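Local coordinates for EtuB protein (Clostridium kluyveri DSM 555, PDB 3IO0) that probably forms part of the shell of a bacterial microcompartment associated with ethanol utilisation, as a trimer whose chains each carry two tandem BMC domains, at residues G9-D14 with Q106-L111; N64-T69 with V87-D92; C117-L122 with M218-V223; F146-A151 with L190-G195. One frame throughout, in Å; residues are numbered along the deposited sequence.

Interaction 1: G9-D14 with Q106-L111; sequences GTAGGD and QTDKYL
The carboxylate of D108 reaches from the helix to the backbone of G12, where the chain leaves strand 7-11. G12 N donates to D108 OD1 at 2.9 Å, meeting that oxygen on its syn side but 29° out of the carboxylate plane; D108 OD2 takes a weak second share of the same N-H at 3.5 Å. OD2 also lies 3.4 Å from A11 CB, which rests on the helix flank against T107 CB at 3.8 Å. One turn further on, L111 lies against the glycine backbone: its CD1 branch touches G12 C at 3.5 Å and G13 N at 3.8 Å. D108 CG stands anti to its own carbonyl carbon (chi1 -68°), which swings the carboxylate out to the strand end. T107 sends its methyl CG2 toward A11, while its OG1 bonds to A103 O one turn back in the helix. In the first, circularly permuted BMC domain, the end of strand 7-11, the outermost of its sheet within this chain, thus lies on the last turns of helix 93-111, whose T107, Q106 and Y110 also pack against helix 50-61.

Interaction 2: N64-T69 with V87-D92; sequences NTEVAT and VLKAAD
V87 and T69 face each other at the firmly bonded end of two antiparallel strands, where V87 N donates to T69 O at 2.9 Å. V87 O accepts twice, from A68 N at 2.7 Å and from T69 N at 3.2 Å, because strand 66-71 carries one extra residue here. A68 CB and T69 CG2 both lean on the V87 side chain, T69 CG2 lying 3.6 Å from V87 CB. On the opposite face V67 CG2 meets L88 CD2 at 3.9 Å; L88 goes on to cover A99 of helix 93-111, and V67 packs on helix 132-138. T65 CG2 and A90 CB also meet, both residues buried under helix 93-111. The looser, solvent-facing part is the E66 side chain: E66 and K89 exchange two short backbone bonds, yet their charged ends stay 4.5 Å apart (E66 OE1 to K89 NZ). K89 runs out straight (chi2 176°), its CG against E66 CB at 3.9 Å, and its NZ is weakly bonded to G32 O. The extra residue, A68 and T69 both facing V87, is a classic beta bulge in an antiparallel pair at the margin of the first BMC domain's sheet.

Interaction 3: C117-L122 with M218-V223; sequences CDAGHL and MGQDPV
Q220 turns its side-chain amide back over the tight turn at C117-G120, and its OE1 accepts from A119 N at 2.8 Å. The donor stands well above the carbonyl plane, 49° out of it, so the amide lies across the turn and does not meet the N-H edge-on. With CG anti to the carbonyl carbon, a bend at chi2 (-57°) folds the amide back over the turn. In this pose the flat group lies against the methyl of A119, whose CB is 3.5 Å from Q220 CD. C117 comes from the other end of the turn, its SG set between its own N and carbonyl carbon and placed 3.7 Å from Q220 CB, alongside the aliphatic part of the glutamine. The turn is of type I and joins strands 114-117 and 120-127 of the second BMC domain; Q220 follows G219, the positive-phi residue of a Schellman motif that ends helix 197-217. C117 CB also abuts P222, 3.9 Å from its CA, while the proline ring also touches L212 and R216 of that helix. M218 reaches A119 from another side, about at right angles to the glutamine, its CE 4.5 Å from A119 CB. The outer side of the turn belongs to the trimer interface: R46 of a neighbouring subunit donates to A119 O, and D14 of the same subunit packs on D118 and A119.

Interaction 4: F146-A151 with L190-G195; sequences FGIMHA and LITISG
G147 and I193 exchange two backbone hydrogen bonds, G147 N to I193 O at 2.7 Å and I193 N to G147 O at 2.9 Å. M149 and I191 repeat the pattern, with M149 N to I191 O at 3.0 Å lying in the carbonyl plane and I191 N returning to M149 O at 2.9 Å. Around these bonds CA-H groups of F146, T192 and L190 also approach the carbonyl oxygens. On the face of M149, the thioether chain bends at its last torsion (chi3 -88°) and lays its methyl against two isoleucines of the partner strand: M149 CE is 3.6 Å from I191 CG2 and equally near I193 CD1. Helix 154-167 covers this side, bringing V160 and A164 to M149. The other face carries F146, I148, H150, L190 and T192. L190 CD1 serves two neighbours, touching I148 CG2 at 4.1 Å and H150 CD2 at 3.8 Å, while I148 and T192 stand side by side, both pointing the same way and packing on F138 of helix 132-138. With every contacting residue buried and helices on both faces, this is the antiparallel core of the alpha/beta BMC domain, here the second of the tandem pair.

Overall arrangement
Interactions 2 and 4 are both antiparallel strand pairs, one in each BMC domain and about 25 Å apart between centres; interaction 2 involves an outer strand and has a charged, partly open side, whereas interaction 4 is buried, its side-chain contacts mainly apolar. Interactions 1 and 3 instead use a side-chain acceptor, a carboxylate or an amide, to hold a backbone N-H at a turn or strand end, and both are only partly buried. Helix 93-111 follows directly on from strand 84-90 and so links interactions 2 and 1. Interactions 3 and 4 touch through H121 and L122 against H150 and A151, on adjacent strands of one sheet.

Interaction 1: G9-D14 with Q106-L111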
loop_
_atom_site.group_PDB
_atom_site.type_symbol
_atom_site.label_atom_id
_atom_site.label_comp_id
_atom_site.label_asym_id
_atom_site.label_seq_id
_atom_site.Cartn_x
_atom_site.Cartn_y
_atom_site.Cartn_z
ATOM N N GLY A 9 -23.637 -6.992 -11.648
ATOM C CA GLY A 9 -23.674 -7.520 -10.230
ATOM C C GLY A 9 -22.202 -7.429 -9.874
ATOM O O GLY A 9 -21.472 -6.995 -10.759
ATOM N N THR A 10 -21.650 -7.744 -8.687
ATOM C CA THR A 10 -22.117 -7.824 -7.279
ATOM C C THR A 10 -21.976 -9.169 -6.578
ATOM O O THR A 10 -22.717 -10.104 -6.851
ATOM C CB THR A 10 -23.345 -7.000 -6.906
ATOM O OG1 THR A 10 -23.022 -5.636 -7.164
ATOM C CG2 THR A 10 -23.657 -7.123 -5.402
ATOM N N ALA A 11 -20.982 -9.240 -5.688
ATOM C CA ALA A 11 -20.778 -10.360 -4.762
ATOM C C ALA A 11 -20.030 -9.854 -3.522
ATOM O O ALA A 11 -19.720 -8.668 -3.435
ATOM C CB ALA A 11 -20.018 -11.497 -5.440
ATOM N N GLY A 12 -19.744 -10.747 -2.572
ATOM C CA GLY A 12 -19.065 -10.392 -1.318
ATOM C C GLY A 12 -17.680 -9.798 -1.492
ATOM O O GLY A 12 -17.153 -9.779 -2.590
ATOM N N GLY A 13 -17.069 -9.322 -0.409
ATOM C CA GLY A 13 -15.949 -8.375 -0.540
ATOM C C GLY A 13 -16.680 -7.226 -1.183
ATOM O O GLY A 13 -17.917 -7.190 -1.128
ATOM N N ASP A 14 -16.014 -6.281 -1.810
ATOM C CA ASP A 14 -16.868 -5.361 -2.554
ATOM C C ASP A 14 -16.657 -5.636 -4.013
ATOM O O ASP A 14 -15.954 -4.900 -4.698
ATOM C CB ASP A 14 -16.676 -3.887 -2.166
ATOM C CG ASP A 14 -17.345 -3.534 -0.842
ATOM O OD1 ASP A 14 -18.265 -4.254 -0.406
ATOM O OD2 ASP A 14 -16.949 -2.532 -0.225
ATOM N N GLN A 106 -19.876 -17.559 -8.144
ATOM C CA GLN A 106 -18.976 -18.422 -7.384
ATOM C C GLN A 106 -18.149 -17.708 -6.316
ATOM O O GLN A 106 -17.568 -18.351 -5.435
ATOM C CB GLN A 106 -18.045 -19.183 -8.334
ATOM C CG GLN A 106 -18.757 -20.097 -9.330
ATOM C CD GLN A 106 -19.777 -21.000 -8.660
ATOM O OE1 GLN A 106 -19.491 -21.641 -7.633
ATOM N NE2 GLN A 106 -20.986 -21.048 -9.227
ATOM N N THR A 107 -18.100 -16.387 -6.388
ATOM C CA THR A 107 -17.250 -15.624 -5.492
ATOM C C THR A 107 -17.540 -15.907 -4.022
ATOM O O THR A 107 -16.645 -16.311 -3.282
ATOM C CB THR A 107 -17.299 -14.112 -5.818
ATOM O OG1 THR A 107 -16.582 -13.885 -7.031
ATOM C CG2 THR A 107 -16.651 -13.278 -4.731
ATOM N N ASP A 108 -18.793 -15.734 -3.611
ATOM C CA ASP A 108 -19.151 -15.859 -2.199
ATOM C C ASP A 108 -18.876 -17.247 -1.669
ATOM O O ASP A 108 -18.524 -17.402 -0.493
ATOM C CB ASP A 108 -20.605 -15.496 -1.978
ATOM C CG ASP A 108 -20.865 -14.042 -2.219
ATOM O OD1 ASP A 108 -20.488 -13.230 -1.360
ATOM O OD2 ASP A 108 -21.437 -13.705 -3.277
ATOM N N LYS A 109 -19.038 -18.247 -2.536
ATOM C CA LYS A 109 -18.690 -19.620 -2.208
ATOM C C LYS A 109 -17.259 -19.669 -1.704
ATOM O O LYS A 109 -16.990 -20.231 -0.636
ATOM C CB LYS A 109 -18.870 -20.524 -3.432
ATOM C CG LYS A 109 -18.118 -21.851 -3.409
ATOM C CD LYS A 109 -18.783 -22.835 -4.354
ATOM C CE LYS A 109 -17.788 -23.765 -5.051
ATOM N NZ LYS A 109 -17.445 -23.291 -6.438
ATOM N N TYR A 110 -16.353 -19.048 -2.461
ATOM C CA TYR A 110 -14.927 -19.099 -2.152
ATOM C C TYR A 110 -14.481 -18.227 -0.989
ATOM O O TYR A 110 -13.587 -18.606 -0.240
ATOM C CB TYR A 110 -14.112 -18.796 -3.394
ATOM C CG TYR A 110 -14.183 -19.922 -4.378
ATOM C CD1 TYR A 110 -13.722 -21.190 -4.036
ATOM C CD2 TYR A 110 -14.722 -19.734 -5.645
ATOM C CE1 TYR A 110 -13.789 -22.234 -4.928
ATOM C CE2 TYR A 110 -14.791 -20.777 -6.549
ATOM C CZ TYR A 110 -14.322 -22.022 -6.183
ATOM O OH TYR A 110 -14.377 -23.064 -7.068
ATOM N N LEU A 111 -15.106 -17.066 -0.839
ATOM C CA LEU A 111 -14.872 -16.220 0.324
ATOM C C LEU A 111 -15.124 -16.980 1.636
ATOM O O LEU A 111 -14.645 -16.581 2.699
ATOM C CB LEU A 111 -15.741 -14.972 0.245
ATOM C CG LEU A 111 -15.343 -13.932 -0.800
ATOM C CD1 LEU A 111 -16.517 -13.026 -1.120
ATOM C CD2 LEU A 111 -14.146 -13.114 -0.336
#

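Interaction 2: N64-T69 with V87-D92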
loop_
_atom_site.group_PDB
_atom_site.type_symbol
_atom_site.label_atom_id
_atom_site.label_comp_id
_atom_site.label_asym_id
_atom_site.label_seq_id
_atom_site.Cartn_x
_atom_site.Cartn_y
_atom_site.Cartn_z
ATOM N N ASN A 64 -15.611 -19.180 -23.555
ATOM C CA ASN A 64 -14.641 -18.868 -24.578
ATOM C C ASN A 64 -13.929 -17.550 -24.269
ATOM O O ASN A 64 -13.996 -16.585 -25.051
ATOM C CB ASN A 64 -15.305 -18.827 -25.956
ATOM C CG ASN A 64 -14.295 -18.791 -27.089
ATOM O OD1 ASN A 64 -13.089 -18.920 -26.882
ATOM N ND2 ASN A 64 -14.789 -18.617 -28.293
ATOM N N THR A 65 -13.237 -17.509 -23.136
ATOM C CA THR A 65 -12.545 -16.289 -22.730
ATOM C C THR A 65 -11.034 -16.473 -22.498
ATOM O O THR A 65 -10.522 -17.595 -22.413
ATOM C CB THR A 65 -13.200 -15.686 -21.494
ATOM O OG1 THR A 65 -13.421 -16.724 -20.537
ATOM C CG2 THR A 65 -14.538 -15.063 -21.860
ATOM N N GLU A 66 -10.317 -15.359 -22.428
ATOM C CA GLU A 66 -8.893 -15.390 -22.125
ATOM C C GLU A 66 -8.587 -14.313 -21.087
ATOM O O GLU A 66 -9.441 -13.474 -20.785
ATOM C CB GLU A 66 -8.067 -15.183 -23.384
ATOM C CG GLU A 66 -8.132 -16.324 -24.372
ATOM C CD GLU A 66 -7.113 -16.165 -25.497
ATOM O OE1 GLU A 66 -6.946 -15.027 -26.001
ATOM O OE2 GLU A 66 -6.477 -17.177 -25.874
ATOM N N VAL A 67 -7.380 -14.347 -20.533
ATOM C CA VAL A 67 -7.035 -13.456 -19.443
ATOM C C VAL A 67 -6.235 -12.274 -19.971
ATOM O O VAL A 67 -5.133 -12.437 -20.495
ATOM C CB VAL A 67 -6.268 -14.212 -18.344
ATOM C CG1 VAL A 67 -5.671 -13.248 -17.334
ATOM C CG2 VAL A 67 -7.183 -15.232 -17.659
ATOM N N ALA A 68 -6.806 -11.083 -19.852
ATOM C CA ALA A 68 -6.132 -9.868 -20.282
ATOM C C ALA A 68 -5.177 -9.396 -19.194
ATOM O O ALA A 68 -4.004 -9.153 -19.452
ATOM C CB ALA A 68 -7.141 -8.793 -20.623
ATOM N N THR A 69 -5.665 -9.281 -17.966
ATOM C CA THR A 69 -4.807 -8.822 -16.890
ATOM C C THR A 69 -5.308 -9.259 -15.520
ATOM O O THR A 69 -6.512 -9.281 -15.276
ATOM C CB THR A 69 -4.596 -7.278 -16.956
ATOM O OG1 THR A 69 -3.596 -6.890 -16.015
ATOM C CG2 THR A 69 -5.859 -6.533 -16.636
ATOM N N VAL A 87 -9.318 -8.875 -15.583
ATOM C CA VAL A 87 -9.922 -8.548 -16.868
ATOM C C VAL A 87 -9.795 -9.736 -17.804
ATOM O O VAL A 87 -8.693 -10.211 -18.070
ATOM C CB VAL A 87 -9.323 -7.263 -17.509
ATOM C CG1 VAL A 87 -9.933 -6.995 -18.863
ATOM C CG2 VAL A 87 -9.574 -6.068 -16.620
ATOM N N LEU A 88 -10.943 -10.210 -18.279
ATOM C CA LEU A 88 -11.025 -11.278 -19.257
ATOM C C LEU A 88 -11.360 -10.685 -20.617
ATOM O O LEU A 88 -12.160 -9.749 -20.699
ATOM C CB LEU A 88 -12.119 -12.262 -18.858
ATOM C CG LEU A 88 -12.067 -12.883 -17.467
ATOM C CD1 LEU A 88 -13.271 -13.781 -17.237
ATOM C CD2 LEU A 88 -10.771 -13.654 -17.303
ATOM N N LYS A 89 -10.754 -11.223 -21.675
ATOM C CA LYS A 89 -11.018 -10.763 -23.039
ATOM C C LYS A 89 -11.705 -11.818 -23.903
ATOM O O LYS A 89 -11.488 -13.026 -23.735
ATOM C CB LYS A 89 -9.736 -10.273 -23.709
ATOM C CG LYS A 89 -8.638 -11.312 -23.858
ATOM C CD LYS A 89 -7.449 -10.729 -24.621
ATOM C CE LYS A 89 -6.325 -11.735 -24.779
ATOM N NZ LYS A 89 -5.060 -11.031 -25.086
ATOM N N ALA A 90 -12.538 -11.346 -24.828
ATOM C CA ALA A 90 -13.332 -12.212 -25.704
ATOM C C ALA A 90 -13.626 -11.489 -26.998
ATOM O O ALA A 90 -13.696 -10.263 -27.022
ATOM C CB ALA A 90 -14.642 -12.606 -25.028
ATOM N N ALA A 91 -13.805 -12.252 -28.072
ATOM C CA ALA A 91 -14.235 -11.686 -29.349
ATOM C C ALA A 91 -15.687 -11.212 -29.248
ATOM O O ALA A 91 -16.076 -10.234 -29.881
ATOM C CB ALA A 91 -14.077 -12.712 -30.461
ATOM N N ASP A 92 -16.475 -11.901 -28.431
ATOM C CA ASP A 92 -17.894 -11.615 -28.314
ATOM C C ASP A 92 -18.259 -11.235 -26.876
ATOM O O ASP A 92 -17.972 -11.968 -25.923
ATOM C CB ASP A 92 -18.690 -12.844 -28.770
ATOM C CG ASP A 92 -20.176 -12.557 -28.987
ATOM O OD1 ASP A 92 -20.825 -11.860 -28.162
ATOM O OD2 ASP A 92 -20.704 -13.082 -29.991
#

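Interaction 3: C117-L122 with M218-V223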
loop_
_atom_site.group_PDB
_atom_site.type_symbol
_atom_site.label_atom_id
_atom_site.label_comp_id
_atom_site.label_asym_id
_atom_site.label_seq_id
_atom_site.Cartn_x
_atom_site.Cartn_y
_atom_site.Cartn_z
ATOM N N CYS A 117 -10.448 -11.653 11.299
ATOM C CA CYS A 117 -10.408 -11.289 12.695
ATOM C C CYS A 117 -9.625 -10.008 12.852
ATOM O O CYS A 117 -9.075 -9.476 11.887
ATOM C CB CYS A 117 -9.775 -12.392 13.531
ATOM S SG CYS A 117 -8.015 -12.400 13.446
ATOM N N ASP A 118 -9.561 -9.528 14.083
ATOM C CA ASP A 118 -9.079 -8.189 14.337
ATOM C C ASP A 118 -7.618 -7.976 13.933
ATOM O O ASP A 118 -7.268 -6.932 13.380
ATOM C CB ASP A 118 -9.285 -7.824 15.807
ATOM C CG ASP A 118 -8.637 -6.509 16.158
ATOM O OD1 ASP A 118 -9.270 -5.463 15.877
ATOM O OD2 ASP A 118 -7.485 -6.530 16.677
ATOM N N ALA A 119 -6.775 -8.963 14.208
ATOM C CA ALA A 119 -5.347 -8.792 13.994
ATOM C C ALA A 119 -4.865 -9.265 12.621
ATOM O O ALA A 119 -3.691 -9.098 12.284
ATOM C CB ALA A 119 -4.558 -9.458 15.111
ATOM N N GLY A 120 -5.762 -9.839 11.825
ATOM C CA GLY A 120 -5.389 -10.295 10.497
ATOM C C GLY A 120 -6.406 -11.218 9.880
ATOM O O GLY A 120 -7.603 -11.022 10.043
ATOM N N HIS A 121 -5.925 -12.228 9.169
ATOM C CA HIS A 121 -6.795 -13.139 8.448
ATOM C C HIS A 121 -6.069 -14.418 8.055
ATOM O O HIS A 121 -4.840 -14.493 8.120
ATOM C CB HIS A 121 -7.342 -12.457 7.197
ATOM C CG HIS A 121 -6.285 -11.846 6.329
ATOM N ND1 HIS A 121 -5.474 -12.593 5.500
ATOM C CD2 HIS A 121 -5.911 -10.556 6.153
ATOM C CE1 HIS A 121 -4.646 -11.796 4.854
ATOM N NE2 HIS A 121 -4.891 -10.554 5.232
ATOM N N LEU A 122 -6.839 -15.419 7.651
ATOM C CA LEU A 122 -6.293 -16.638 7.091
ATOM C C LEU A 122 -7.106 -16.997 5.855
ATOM O O LEU A 122 -8.320 -16.799 5.836
ATOM C CB LEU A 122 -6.372 -17.763 8.114
ATOM C CG LEU A 122 -5.916 -19.145 7.637
ATOM C CD1 LEU A 122 -4.410 -19.241 7.608
ATOM C CD2 LEU A 122 -6.477 -20.232 8.522
ATOM N N MET A 218 -2.966 -16.098 19.680
ATOM C CA MET A 218 -2.812 -14.639 19.732
ATOM C C MET A 218 -4.032 -13.938 20.322
ATOM O O MET A 218 -4.121 -12.715 20.264
ATOM C CB MET A 218 -2.561 -14.064 18.339
ATOM C CG MET A 218 -1.343 -14.581 17.619
ATOM S SD MET A 218 -1.229 -14.008 15.897
ATOM C CE MET A 218 -1.178 -12.224 16.100
ATOM N N GLY A 219 -4.978 -14.705 20.862
ATOM C CA GLY A 219 -6.207 -14.142 21.441
ATOM C C GLY A 219 -7.264 -13.728 20.427
ATOM O O GLY A 219 -8.187 -12.975 20.736
ATOM N N GLN A 220 -7.128 -14.233 19.210
ATOM C CA GLN A 220 -8.023 -13.869 18.123
ATOM C C GLN A 220 -9.114 -14.901 17.994
ATOM O O GLN A 220 -8.927 -16.073 18.360
ATOM C CB GLN A 220 -7.258 -13.775 16.795
ATOM C CG GLN A 220 -6.185 -12.710 16.755
ATOM C CD GLN A 220 -6.737 -11.351 17.054
ATOM O OE1 GLN A 220 -7.442 -10.751 16.241
ATOM N NE2 GLN A 220 -6.435 -10.853 18.232
ATOM N N ASP A 221 -10.245 -14.458 17.455
ATOM C CA ASP A 221 -11.338 -15.350 17.141
ATOM C C ASP A 221 -11.608 -15.343 15.632
ATOM O O ASP A 221 -12.519 -14.656 15.159
ATOM C CB ASP A 221 -12.581 -14.952 17.939
ATOM C CG ASP A 221 -13.739 -15.931 17.761
ATOM O OD1 ASP A 221 -13.539 -17.048 17.212
ATOM O OD2 ASP A 221 -14.861 -15.565 18.182
ATOM N N PRO A 222 -10.826 -16.126 14.872
ATOM C CA PRO A 222 -10.913 -16.107 13.415
ATOM C C PRO A 222 -12.153 -16.839 12.883
ATOM O O PRO A 222 -12.396 -17.987 13.258
ATOM C CB PRO A 222 -9.631 -16.822 12.988
ATOM C CG PRO A 222 -9.316 -17.739 14.102
ATOM C CD PRO A 222 -9.828 -17.098 15.354
ATOM N N VAL A 223 -12.926 -16.183 12.016
ATOM C CA VAL A 223 -14.195 -16.754 11.529
ATOM C C VAL A 223 -14.465 -16.552 10.038
ATOM O O VAL A 223 -14.494 -15.431 9.531
ATOM C CB VAL A 223 -15.431 -16.234 12.344
ATOM C CG1 VAL A 223 -15.453 -16.842 13.758
ATOM C CG2 VAL A 223 -15.467 -14.697 12.405
#

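Interaction 4: F146-A151 with L190-G195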
loop_
_atom_site.group_PDB
_atom_site.type_symbol
_atom_site.label_atom_id
_atom_site.label_comp_id
_atom_site.label_asym_id
_atom_site.label_seq_id
_atom_site.Cartn_x
_atom_site.Cartn_y
_atom_site.Cartn_z
ATOM N N PHE A 146 -4.185 -27.392 -7.331
ATOM C CA PHE A 146 -3.488 -26.166 -6.961
ATOM C C PHE A 146 -3.982 -25.640 -5.624
ATOM O O PHE A 146 -5.185 -25.679 -5.348
ATOM C CB PHE A 146 -3.699 -25.123 -8.062
ATOM C CG PHE A 146 -2.820 -23.920 -7.948
ATOM C CD1 PHE A 146 -1.444 -24.032 -8.065
ATOM C CD2 PHE A 146 -3.375 -22.661 -7.758
ATOM C CE1 PHE A 146 -0.631 -22.912 -7.968
ATOM C CE2 PHE A 146 -2.572 -21.524 -7.658
ATOM C CZ PHE A 146 -1.200 -21.651 -7.767
ATOM N N GLY A 147 -3.057 -25.149 -4.801
ATOM C CA GLY A 147 -3.411 -24.573 -3.502
ATOM C C GLY A 147 -2.878 -23.165 -3.286
ATOM O O GLY A 147 -1.780 -22.838 -3.757
ATOM N N ILE A 148 -3.648 -22.333 -2.576
ATOM C CA ILE A 148 -3.212 -20.980 -2.225
ATOM C C ILE A 148 -3.353 -20.696 -0.725
ATOM O O ILE A 148 -4.411 -20.914 -0.134
ATOM C CB ILE A 148 -3.965 -19.911 -3.028
ATOM C CG1 ILE A 148 -3.779 -20.142 -4.525
ATOM C CG2 ILE A 148 -3.505 -18.500 -2.628
ATOM C CD1 ILE A 148 -4.764 -19.391 -5.365
ATOM N N MET A 149 -2.278 -20.194 -0.125
ATOM C CA MET A 149 -2.194 -19.986 1.311
ATOM C C MET A 149 -1.721 -18.589 1.586
ATOM O O MET A 149 -0.782 -18.118 0.936
ATOM C CB MET A 149 -1.092 -20.862 1.876
ATOM C CG MET A 149 -1.505 -22.188 2.387
ATOM S SD MET A 149 -0.045 -23.219 2.287
ATOM C CE MET A 149 -0.250 -23.816 0.618
ATOM N N HIS A 150 -2.327 -17.945 2.578
ATOM C CA HIS A 150 -1.696 -16.807 3.213
ATOM C C HIS A 150 -2.374 -16.481 4.522
ATOM O O HIS A 150 -3.514 -16.882 4.760
ATOM C CB HIS A 150 -1.667 -15.589 2.293
ATOM C CG HIS A 150 -3.017 -15.112 1.889
ATOM N ND1 HIS A 150 -3.808 -14.339 2.711
ATOM C CD2 HIS A 150 -3.725 -15.298 0.753
ATOM C CE1 HIS A 150 -4.948 -14.070 2.098
ATOM N NE2 HIS A 150 -4.924 -14.647 0.911
ATOM N N ALA A 151 -1.647 -15.778 5.381
ATOM C CA ALA A 151 -2.206 -15.248 6.611
ATOM C C ALA A 151 -1.510 -13.935 6.981
ATOM O O ALA A 151 -0.347 -13.700 6.602
ATOM C CB ALA A 151 -2.088 -16.258 7.723
ATOM N N LEU A 190 2.578 -15.544 1.538
ATOM C CA LEU A 190 1.766 -16.344 0.622
ATOM C C LEU A 190 2.558 -17.500 0.031
ATOM O O LEU A 190 3.734 -17.359 -0.298
ATOM C CB LEU A 190 1.187 -15.480 -0.497
ATOM C CG LEU A 190 0.337 -16.171 -1.570
ATOM C CD1 LEU A 190 -0.966 -15.412 -1.826
ATOM C CD2 LEU A 190 1.125 -16.364 -2.845
ATOM N N ILE A 191 1.897 -18.642 -0.098
ATOM C CA ILE A 191 2.502 -19.828 -0.676
ATOM C C ILE A 191 1.535 -20.386 -1.699
ATOM O O ILE A 191 0.316 -20.291 -1.544
ATOM C CB ILE A 191 2.957 -20.839 0.440
ATOM C CG1 ILE A 191 4.387 -20.527 0.816
ATOM C CG2 ILE A 191 2.920 -22.303 0.034
ATOM C CD1 ILE A 191 5.204 -20.108 -0.349
ATOM N N THR A 192 2.090 -20.930 -2.765
ATOM C CA THR A 192 1.296 -21.492 -3.826
ATOM C C THR A 192 1.822 -22.881 -4.108
ATOM O O THR A 192 3.034 -23.089 -4.218
ATOM C CB THR A 192 1.326 -20.571 -5.031
ATOM O OG1 THR A 192 0.068 -19.905 -5.112
ATOM C CG2 THR A 192 1.581 -21.311 -6.305
ATOM N N ILE A 193 0.905 -23.832 -4.211
ATOM C CA ILE A 193 1.269 -25.245 -4.161
ATOM C C ILE A 193 0.592 -26.081 -5.250
ATOM O O ILE A 193 -0.571 -25.837 -5.589
ATOM C CB ILE A 193 1.093 -25.749 -2.698
ATOM C CG1 ILE A 193 2.475 -25.987 -2.118
ATOM C CG2 ILE A 193 0.157 -26.957 -2.538
ATOM C CD1 ILE A 193 2.542 -25.784 -0.635
ATOM N N SER A 194 1.337 -27.025 -5.827
ATOM C CA SER A 194 0.786 -27.944 -6.842
ATOM C C SER A 194 1.185 -29.401 -6.571
ATOM O O SER A 194 2.158 -29.663 -5.855
ATOM C CB SER A 194 1.211 -27.529 -8.257
ATOM O OG SER A 194 0.540 -28.279 -9.258
ATOM N N GLY A 195 0.432 -30.340 -7.140
ATOM C CA GLY A 195 0.723 -31.764 -6.972
ATOM C C GLY A 195 -0.521 -32.602 -7.138
ATOM O O GLY A 195 -1.479 -32.161 -7.770
#